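Long-range contact in papillomavirus transcription factor E2 (Human papillomavirus type 18, PDB 1QQH), which probably regulates viral transcription through its activation domain and, as in other papillomavirus E2 proteins, probably also supports viral DNA replication: residues K3-L17 with T32-F45. The protein carries 1 engineered substitution. Sequence-based numbering, arbitrary orientation.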
ATOM      1  N   LYS A   3       0.496 -12.634  15.575  1.00 99.34           N
ATOM      2  CA  LYS A   3       0.233 -11.893  14.349  1.00 98.67           C
ATOM      3  C   LYS A   3       0.209 -10.398  14.644  1.00 97.83           C
ATOM      4  O   LYS A   3       0.570  -9.582  13.794  1.00 98.00           O
ATOM      5  CB  LYS A   3      -1.108 -12.333  13.752  1.00 98.85           C
ATOM      6  CG  LYS A   3      -1.410 -11.747  12.384  1.00 99.28           C
ATOM      7  CD  LYS A   3      -2.709 -12.307  11.827  1.00 99.70           C
ATOM      8  CE  LYS A   3      -2.981 -11.782  10.429  1.00 99.80           C
ATOM      9  NZ  LYS A   3      -4.228 -12.357   9.852  1.00 99.78           N
ATOM     10  N   ALA A   4      -0.218 -10.048  15.853  1.00 96.47           N
ATOM     11  CA  ALA A   4      -0.277  -8.651  16.266  1.00 95.18           C
ATOM     12  C   ALA A   4       1.093  -8.015  16.053  1.00 94.38           C
ATOM     13  O   ALA A   4       1.198  -6.845  15.685  1.00 94.52           O
ATOM     14  CB  ALA A   4      -0.678  -8.558  17.730  1.00 95.08           C
ATOM     15  N   HIS A   5       2.138  -8.803  16.288  1.00 92.89           N
ATOM     16  CA  HIS A   5       3.510  -8.343  16.113  1.00 91.50           C
ATOM     17  C   HIS A   5       3.844  -8.249  14.625  1.00 90.37           C
ATOM     18  O   HIS A   5       4.532  -7.323  14.184  1.00 90.33           O
ATOM     19  CB  HIS A   5       4.479  -9.309  16.806  1.00 91.90           C
ATOM     20  CG  HIS A   5       5.920  -9.061  16.477  1.00 92.01           C
ATOM     21  ND1 HIS A   5       6.518  -7.828  16.629  1.00 92.01           N
ATOM     22  CD2 HIS A   5       6.880  -9.891  16.005  1.00 91.95           C
ATOM     23  CE1 HIS A   5       7.785  -7.909  16.264  1.00 92.07           C
ATOM     24  NE2 HIS A   5       8.032  -9.149  15.883  1.00 91.87           N
ATOM     25  N   LYS A   6       3.353  -9.216  13.856  1.00 88.44           N
ATOM     26  CA  LYS A   6       3.590  -9.244  12.423  1.00 86.15           C
ATOM     27  C   LYS A   6       3.167  -7.932  11.776  1.00 84.08           C
ATOM     28  O   LYS A   6       3.957  -7.295  11.081  1.00 84.14           O
ATOM     29  CB  LYS A   6       2.840 -10.417  11.787  1.00 86.90           C
ATOM     30  CG  LYS A   6       3.508 -11.769  12.015  1.00 87.90           C
ATOM     31  CD  LYS A   6       4.831 -11.862  11.261  1.00 88.78           C
ATOM     32  CE  LYS A   6       5.641 -13.082  11.672  1.00 89.20           C
ATOM     33  NZ  LYS A   6       6.108 -12.989  13.087  1.00 89.42           N
ATOM     34  N   ALA A   7       1.926  -7.523  12.015  1.00 81.44           N
ATOM     35  CA  ALA A   7       1.412  -6.277  11.450  1.00 78.88           C
ATOM     36  C   ALA A   7       2.352  -5.107  11.733  1.00 76.78           C
ATOM     37  O   ALA A   7       2.496  -4.201  10.911  1.00 76.03           O
ATOM     38  CB  ALA A   7       0.027  -5.979  12.015  1.00 78.63           C
ATOM     39  N   ILE A   8       2.996  -5.142  12.896  1.00 74.56           N
ATOM     40  CA  ILE A   8       3.914  -4.086  13.313  1.00 72.29           C
ATOM     41  C   ILE A   8       5.198  -4.079  12.483  1.00 70.09           C
ATOM     42  O   ILE A   8       5.681  -3.021  12.068  1.00 69.84           O
ATOM     43  CB  ILE A   8       4.301  -4.244  14.801  1.00 73.19           C
ATOM     44  CG1 ILE A   8       3.055  -4.544  15.641  1.00 74.06           C
ATOM     45  CG2 ILE A   8       4.975  -2.973  15.300  1.00 73.27           C
ATOM     46  CD1 ILE A   8       1.995  -3.453  15.612  1.00 74.80           C
ATOM     47  N   GLU A   9       5.750  -5.264  12.251  1.00 67.22           N
ATOM     48  CA  GLU A   9       6.973  -5.401  11.471  1.00 64.29           C
ATOM     49  C   GLU A   9       6.716  -4.907  10.051  1.00 60.85           C
ATOM     50  O   GLU A   9       7.491  -4.128   9.492  1.00 60.19           O
ATOM     51  CB  GLU A   9       7.408  -6.869  11.455  1.00 66.17           C
ATOM     52  CG  GLU A   9       8.765  -7.127  10.825  1.00 69.33           C
ATOM     53  CD  GLU A   9       9.270  -8.538  11.092  1.00 71.60           C
ATOM     54  OE1 GLU A   9      10.405  -8.853  10.672  1.00 72.85           O
ATOM     55  OE2 GLU A   9       8.534  -9.332  11.723  1.00 72.47           O
ATOM     56  N   LEU A  10       5.608  -5.365   9.478  1.00 57.28           N
ATOM     57  CA  LEU A  10       5.223  -4.980   8.131  1.00 54.00           C
ATOM     58  C   LEU A  10       5.075  -3.464   8.025  1.00 52.77           C
ATOM     59  O   LEU A  10       5.550  -2.845   7.074  1.00 51.77           O
ATOM     60  CB  LEU A  10       3.906  -5.665   7.756  1.00 51.35           C
ATOM     61  CG  LEU A  10       3.299  -5.297   6.405  1.00 50.22           C
ATOM     62  CD1 LEU A  10       4.302  -5.563   5.307  1.00 48.04           C
ATOM     63  CD2 LEU A  10       2.020  -6.093   6.180  1.00 49.32           C
ATOM     64  N   GLN A  11       4.420  -2.867   9.015  1.00 52.50           N
ATOM     65  CA  GLN A  11       4.212  -1.427   9.015  1.00 52.22           C
ATOM     66  C   GLN A  11       5.533  -0.663   9.001  1.00 51.57           C
ATOM     67  O   GLN A  11       5.698   0.290   8.242  1.00 50.53           O
ATOM     68  CB  GLN A  11       3.405  -1.010  10.232  1.00 54.06           C
ATOM     69  CG  GLN A  11       2.577   0.218   9.968  1.00 56.47           C
ATOM     70  CD  GLN A  11       1.462  -0.070   8.989  1.00 57.07           C
ATOM     71  OE1 GLN A  11       0.556  -0.854   9.282  1.00 58.30           O
ATOM     72  NE2 GLN A  11       1.523   0.555   7.815  1.00 56.80           N
ATOM     73  N   MET A  12       6.466  -1.073   9.852  1.00 50.59           N
ATOM     74  CA  MET A  12       7.758  -0.409   9.892  1.00 50.56           C
ATOM     75  C   MET A  12       8.460  -0.564   8.550  1.00 48.29           C
ATOM     76  O   MET A  12       9.043   0.392   8.033  1.00 47.19           O
ATOM     77  CB  MET A  12       8.625  -0.976  11.016  1.00 54.30           C
ATOM     78  CG  MET A  12       8.185  -0.520  12.408  1.00 59.83           C
ATOM     79  SD  MET A  12       7.908   1.291  12.503  1.00 65.52           S
ATOM     80  CE  MET A  12       9.629   1.916  12.423  1.00 63.47           C
ATOM     81  N   ALA A  13       8.390  -1.764   7.979  1.00 45.71           N
ATOM     82  CA  ALA A  13       9.014  -2.019   6.685  1.00 42.32           C
ATOM     83  C   ALA A  13       8.435  -1.061   5.649  1.00 40.76           C
ATOM     84  O   ALA A  13       9.174  -0.444   4.877  1.00 40.46           O
ATOM     85  CB  ALA A  13       8.771  -3.460   6.260  1.00 41.85           C
ATOM     86  N   LEU A  14       7.110  -0.938   5.638  1.00 38.57           N
ATOM     87  CA  LEU A  14       6.439  -0.050   4.699  1.00 38.36           C
ATOM     88  C   LEU A  14       6.829   1.413   4.938  1.00 38.71           C
ATOM     89  O   LEU A  14       6.895   2.201   3.997  1.00 36.88           O
ATOM     90  CB  LEU A  14       4.915  -0.223   4.793  1.00 37.88           C
ATOM     91  CG  LEU A  14       4.332  -1.532   4.237  1.00 37.14           C
ATOM     92  CD1 LEU A  14       2.867  -1.637   4.602  1.00 36.62           C
ATOM     93  CD2 LEU A  14       4.509  -1.583   2.731  1.00 34.88           C
ATOM     94  N   GLN A  15       7.084   1.780   6.192  1.00 40.04           N
ATOM     95  CA  GLN A  15       7.502   3.149   6.489  1.00 42.59           C
ATOM     96  C   GLN A  15       8.860   3.368   5.825  1.00 42.15           C
ATOM     97  O   GLN A  15       9.103   4.408   5.217  1.00 42.45           O
ATOM     98  CB  GLN A  15       7.608   3.375   8.003  1.00 43.46           C
ATOM     99  CG  GLN A  15       6.462   4.205   8.579  1.00 48.15           C
ATOM    100  CD  GLN A  15       5.811   3.558   9.796  1.00 50.39           C
ATOM    101  OE1 GLN A  15       6.479   3.260  10.796  1.00 51.96           O
ATOM    102  NE2 GLN A  15       4.497   3.343   9.721  1.00 49.85           N
ATOM    103  N   GLY A  16       9.737   2.373   5.927  1.00 42.49           N
ATOM    104  CA  GLY A  16      11.047   2.495   5.311  1.00 42.64           C
ATOM    105  C   GLY A  16      10.940   2.490   3.797  1.00 43.05           C
ATOM    106  O   GLY A  16      11.580   3.286   3.102  1.00 43.59           O
ATOM    107  N   LEU A  17      10.118   1.585   3.277  1.00 42.79           N
ATOM    108  CA  LEU A  17       9.922   1.476   1.840  1.00 41.27           C
ATOM    109  C   LEU A  17       9.382   2.795   1.295  1.00 41.60           C
ATOM    110  O   LEU A  17       9.771   3.242   0.217  1.00 39.77           O
ATOM    111  CB  LEU A  17       8.940   0.336   1.531  1.00 40.16           C
ATOM    112  CG  LEU A  17       8.694   0.029   0.049  1.00 40.57           C
ATOM    113  CD1 LEU A  17       9.997  -0.438  -0.605  1.00 40.04           C
ATOM    114  CD2 LEU A  17       7.609  -1.043  -0.096  1.00 39.61           C
ATOM    115  N   THR A  32       1.715  -5.066  -0.857  1.00 32.44           N
ATOM    116  CA  THR A  32       2.031  -4.687   0.511  1.00 32.95           C
ATOM    117  C   THR A  32       1.277  -5.418   1.609  1.00 33.37           C
ATOM    118  O   THR A  32       1.428  -5.073   2.779  1.00 33.11           O
ATOM    119  CB  THR A  32       1.799  -3.170   0.716  1.00 34.01           C
ATOM    120  OG1 THR A  32       0.425  -2.855   0.455  1.00 34.98           O
ATOM    121  CG2 THR A  32       2.671  -2.360  -0.230  1.00 33.37           C
ATOM    122  N   CYS A  33       0.486  -6.429   1.260  1.00 34.28           N
ATOM    123  CA  CYS A  33      -0.287  -7.130   2.283  1.00 34.79           C
ATOM    124  C   CYS A  33       0.526  -8.098   3.136  1.00 35.67           C
ATOM    125  O   CYS A  33       1.633  -8.492   2.775  1.00 35.30           O
ATOM    126  CB  CYS A  33      -1.475  -7.863   1.649  1.00 35.24           C
ATOM    127  SG  CYS A  33      -1.054  -9.380   0.771  1.00 35.56           S
ATOM    128  N   GLU A  34      -0.043  -8.471   4.280  1.00 37.50           N
ATOM    129  CA  GLU A  34       0.595  -9.381   5.226  1.00 39.80           C
ATOM    130  C   GLU A  34       0.841 -10.768   4.653  1.00 38.45           C
ATOM    131  O   GLU A  34       1.915 -11.339   4.849  1.00 37.78           O
ATOM    132  CB  GLU A  34      -0.253  -9.511   6.494  1.00 43.24           C
ATOM    133  CG  GLU A  34      -0.086  -8.374   7.492  1.00 50.92           C
ATOM    134  CD  GLU A  34      -1.104  -8.425   8.636  1.00 55.46           C
ATOM    135  OE1 GLU A  34      -0.965  -7.629   9.595  1.00 57.60           O
ATOM    136  OE2 GLU A  34      -2.044  -9.254   8.576  1.00 57.01           O
ATOM    137  N   GLU A  35      -0.152 -11.310   3.956  1.00 37.07           N
ATOM    138  CA  GLU A  35      -0.021 -12.645   3.381  1.00 38.33           C
ATOM    139  C   GLU A  35       1.249 -12.787   2.552  1.00 37.15           C
ATOM    140  O   GLU A  35       2.005 -13.744   2.716  1.00 35.80           O
ATOM    141  CB  GLU A  35      -1.231 -12.983   2.508  1.00 39.75           C
ATOM    142  CG  GLU A  35      -2.471 -13.418   3.267  1.00 44.44           C
ATOM    143  CD  GLU A  35      -2.234 -14.647   4.135  1.00 47.44           C
ATOM    144  OE1 GLU A  35      -1.441 -15.539   3.737  1.00 48.63           O
ATOM    145  OE2 GLU A  35      -2.860 -14.725   5.214  1.00 48.87           O
ATOM    146  N   LEU A  36       1.473 -11.828   1.661  1.00 35.77           N
ATOM    147  CA  LEU A  36       2.651 -11.843   0.803  1.00 35.21           C
ATOM    148  C   LEU A  36       3.916 -11.558   1.605  1.00 34.82           C
ATOM    149  O   LEU A  36       4.961 -12.152   1.364  1.00 33.95           O
ATOM    150  CB  LEU A  36       2.494 -10.807  -0.313  1.00 33.90           C
ATOM    151  CG  LEU A  36       3.635 -10.768  -1.330  1.00 34.50           C
ATOM    152  CD1 LEU A  36       3.789 -12.145  -1.963  1.00 32.76           C
ATOM    153  CD2 LEU A  36       3.340  -9.717  -2.394  1.00 33.86           C
ATOM    154  N   TRP A  37       3.804 -10.645   2.562  1.00 36.13           N
ATOM    155  CA  TRP A  37       4.915 -10.273   3.419  1.00 37.49           C
ATOM    156  C   TRP A  37       5.471 -11.517   4.101  1.00 39.02           C
ATOM    157  O   TRP A  37       6.682 -11.679   4.217  1.00 38.53           O
ATOM    158  CB  TRP A  37       4.439  -9.258   4.458  1.00 37.58           C
ATOM    159  CG  TRP A  37       5.452  -8.903   5.511  1.00 37.76           C
ATOM    160  CD1 TRP A  37       5.397  -9.214   6.845  1.00 37.05           C
ATOM    161  CD2 TRP A  37       6.676  -8.184   5.320  1.00 36.96           C
ATOM    162  NE1 TRP A  37       6.509  -8.733   7.493  1.00 36.63           N
ATOM    163  CE2 TRP A  37       7.311  -8.098   6.581  1.00 37.68           C
ATOM    164  CE3 TRP A  37       7.299  -7.606   4.206  1.00 36.72           C
ATOM    165  CZ2 TRP A  37       8.542  -7.455   6.757  1.00 37.47           C
ATOM    166  CZ3 TRP A  37       8.522  -6.969   4.380  1.00 37.34           C
ATOM    167  CH2 TRP A  37       9.130  -6.899   5.651  1.00 37.84           C
ATOM    168  N   ASN A  38       4.583 -12.404   4.534  1.00 40.68           N
ATOM    169  CA  ASN A  38       5.013 -13.625   5.202  1.00 43.29           C
ATOM    170  C   ASN A  38       5.351 -14.766   4.254  1.00 42.70           C
ATOM    171  O   ASN A  38       5.596 -15.889   4.689  1.00 44.13           O
ATOM    172  CB  ASN A  38       3.948 -14.086   6.199  1.00 46.11           C
ATOM    173  CG  ASN A  38       3.823 -13.146   7.377  1.00 50.50           C
ATOM    174  OD1 ASN A  38       4.808 -12.874   8.066  1.00 53.34           O
ATOM    175  ND2 ASN A  38       2.614 -12.638   7.615  1.00 51.96           N
ATOM    176  N   THR A  39       5.361 -14.485   2.960  1.00 40.93           N
ATOM    177  CA  THR A  39       5.685 -15.502   1.975  1.00 39.87           C
ATOM    178  C   THR A  39       7.164 -15.368   1.627  1.00 40.78           C
ATOM    179  O   THR A  39       7.720 -14.272   1.657  1.00 39.40           O
ATOM    180  CB  THR A  39       4.850 -15.323   0.699  1.00 39.62           C
ATOM    181  OG1 THR A  39       3.460 -15.305   1.039  1.00 39.57           O
ATOM    182  CG2 THR A  39       5.115 -16.453  -0.272  1.00 37.80           C
ATOM    183  N   GLU A  40       7.797 -16.490   1.310  1.00 41.87           N
ATOM    184  CA  GLU A  40       9.209 -16.505   0.957  1.00 43.19           C
ATOM    185  C   GLU A  40       9.494 -15.763  -0.342  1.00 43.27           C
ATOM    186  O   GLU A  40       8.748 -15.886  -1.311  1.00 43.60           O
ATOM    187  CB  GLU A  40       9.696 -17.948   0.832  1.00 45.58           C
ATOM    188  CG  GLU A  40       9.851 -18.655   2.161  1.00 47.73           C
ATOM    189  CD  GLU A  40      11.030 -18.135   2.955  1.00 50.02           C
ATOM    190  OE1 GLU A  40      11.435 -16.973   2.734  1.00 50.77           O
ATOM    191  OE2 GLU A  40      11.545 -18.888   3.809  1.00 53.42           O
ATOM    192  N   PRO A  41      10.562 -14.949  -0.365  1.00 42.91           N
ATOM    193  CA  PRO A  41      11.465 -14.719   0.768  1.00 41.99           C
ATOM    194  C   PRO A  41      10.813 -13.751   1.749  1.00 42.27           C
ATOM    195  O   PRO A  41      10.306 -12.698   1.352  1.00 38.95           O
ATOM    196  CB  PRO A  41      12.702 -14.131   0.102  1.00 42.55           C
ATOM    197  CG  PRO A  41      12.112 -13.354  -1.029  1.00 42.81           C
ATOM    198  CD  PRO A  41      11.077 -14.299  -1.583  1.00 43.19           C
ATOM    199  N   THR A  42      10.819 -14.110   3.028  1.00 43.05           N
ATOM    200  CA  THR A  42      10.202 -13.268   4.042  1.00 45.30           C
ATOM    201  C   THR A  42      11.031 -12.036   4.337  1.00 45.36           C
ATOM    202  O   THR A  42      12.207 -11.967   3.967  1.00 45.83           O
ATOM    203  CB  THR A  42       9.994 -14.037   5.339  1.00 47.26           C
ATOM    204  OG1 THR A  42      11.267 -14.443   5.858  1.00 49.91           O
ATOM    205  CG2 THR A  42       9.131 -15.261   5.087  1.00 50.52           C
ATOM    206  N   HIS A  43      10.408 -11.061   4.997  1.00 45.61           N
ATOM    207  CA  HIS A  43      11.073  -9.809   5.346  1.00 44.89           C
ATOM    208  C   HIS A  43      11.477  -9.040   4.101  1.00 42.39           C
ATOM    209  O   HIS A  43      12.322  -8.150   4.166  1.00 43.92           O
ATOM    210  CB  HIS A  43      12.318 -10.079   6.197  1.00 48.73           C
ATOM    211  CG  HIS A  43      12.011 -10.602   7.566  1.00 52.56           C
ATOM    212  ND1 HIS A  43      12.986 -11.088   8.413  1.00 53.98           N
ATOM    213  CD2 HIS A  43      10.841 -10.699   8.241  1.00 54.65           C
ATOM    214  CE1 HIS A  43      12.429 -11.462   9.551  1.00 55.83           C
ATOM    215  NE2 HIS A  43      11.128 -11.237   9.473  1.00 56.31           N
ATOM    216  N   CYS A  44      10.884  -9.391   2.967  1.00 38.99           N
ATOM    217  CA  CYS A  44      11.173  -8.718   1.705  1.00 36.76           C
ATOM    218  C   CYS A  44       9.875  -8.361   0.998  1.00 35.65           C
ATOM    219  O   CYS A  44       8.817  -8.893   1.317  1.00 37.10           O
ATOM    220  CB  CYS A  44      11.948  -9.633   0.760  1.00 37.15           C
ATOM    221  SG  CYS A  44      13.593 -10.106   1.256  1.00 37.25           S
ATOM    222  N   PHE A  45       9.958  -7.445   0.046  1.00 32.71           N
ATOM    223  CA  PHE A  45       8.794  -7.116  -0.757  1.00 32.36           C
ATOM    224  C   PHE A  45       9.169  -7.712  -2.107  1.00 30.80           C
ATOM    225  O   PHE A  45      10.347  -7.854  -2.427  1.00 31.56           O
ATOM    226  CB  PHE A  45       8.570  -5.595  -0.855  1.00 31.55           C
ATOM    227  CG  PHE A  45       8.050  -4.980   0.422  1.00 32.60           C
ATOM    228  CD1 PHE A  45       8.875  -4.202   1.234  1.00 33.09           C
ATOM    229  CD2 PHE A  45       6.755  -5.240   0.849  1.00 32.43           C
ATOM    230  CE1 PHE A  45       8.413  -3.701   2.457  1.00 32.22           C
ATOM    231  CE2 PHE A  45       6.288  -4.744   2.062  1.00 31.32           C
ATOM    232  CZ  PHE A  45       7.121  -3.976   2.868  1.00 31.32           C
TER
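In the E2 activation domain, the amphipathic helix 3-19 packs one apolar side against the short helix 34-37 and the loop that leads into strand 45-56. Leu10 and Ala13 meet both Trp37 and Phe45; Leu14 and Leu17 meet Phe45. Leu10 is central and divides its two methyls. With CG anti to the backbone N (chi1 176°), its CD1 lies over one face of the Trp37 indole, a CH-pi contact 3.8 Å from the centroid of the five-membered ring. Leu10 CD2 touches Glu34 CG at 3.4 Å. The opposite indole face is covered by His43 CA, so Trp37 is sandwiched between helix and loop. Ala13 CB touches both rings where they meet, 3.5 Å from Trp37 CH2 and 3.8 Å from Phe45 CZ. Phe45 is also covered on both faces, by Trp37 CZ3 on one and Leu17 CD2 on the other. Leu14 CD2 fills the corner between Phe45 CZ and the Thr32 methyl, CG2. Phe45 also pairs through its backbone with Tyr73, which ties the packing to the sheet.

Polar side chains border this apolar packing, and no hydrogen bond crosses between the segments. The Glu34 chain, extended beyond CG, reaches obliquely across to the turn of Ala7. Its OE1 rests 3.1 Å from Ala7 CB, and its OE2 accepts a weak hydrogen bond from Gln15 NE2 of the second subunit. Ala7 and Ile8 also pack against Ile8 and Ala7 of that subunit, so this part of the helix contributes to the dimer interface. Lys3 NZ stays 4.0 Å from Glu34 OE2, beyond a salt bridge. At the other border, Glu9 OE1 comes within 2.8 Å of His43 NE2, but the angle is too poor for a hydrogen bond, with the carboxylate and imidazole planes 49° apart.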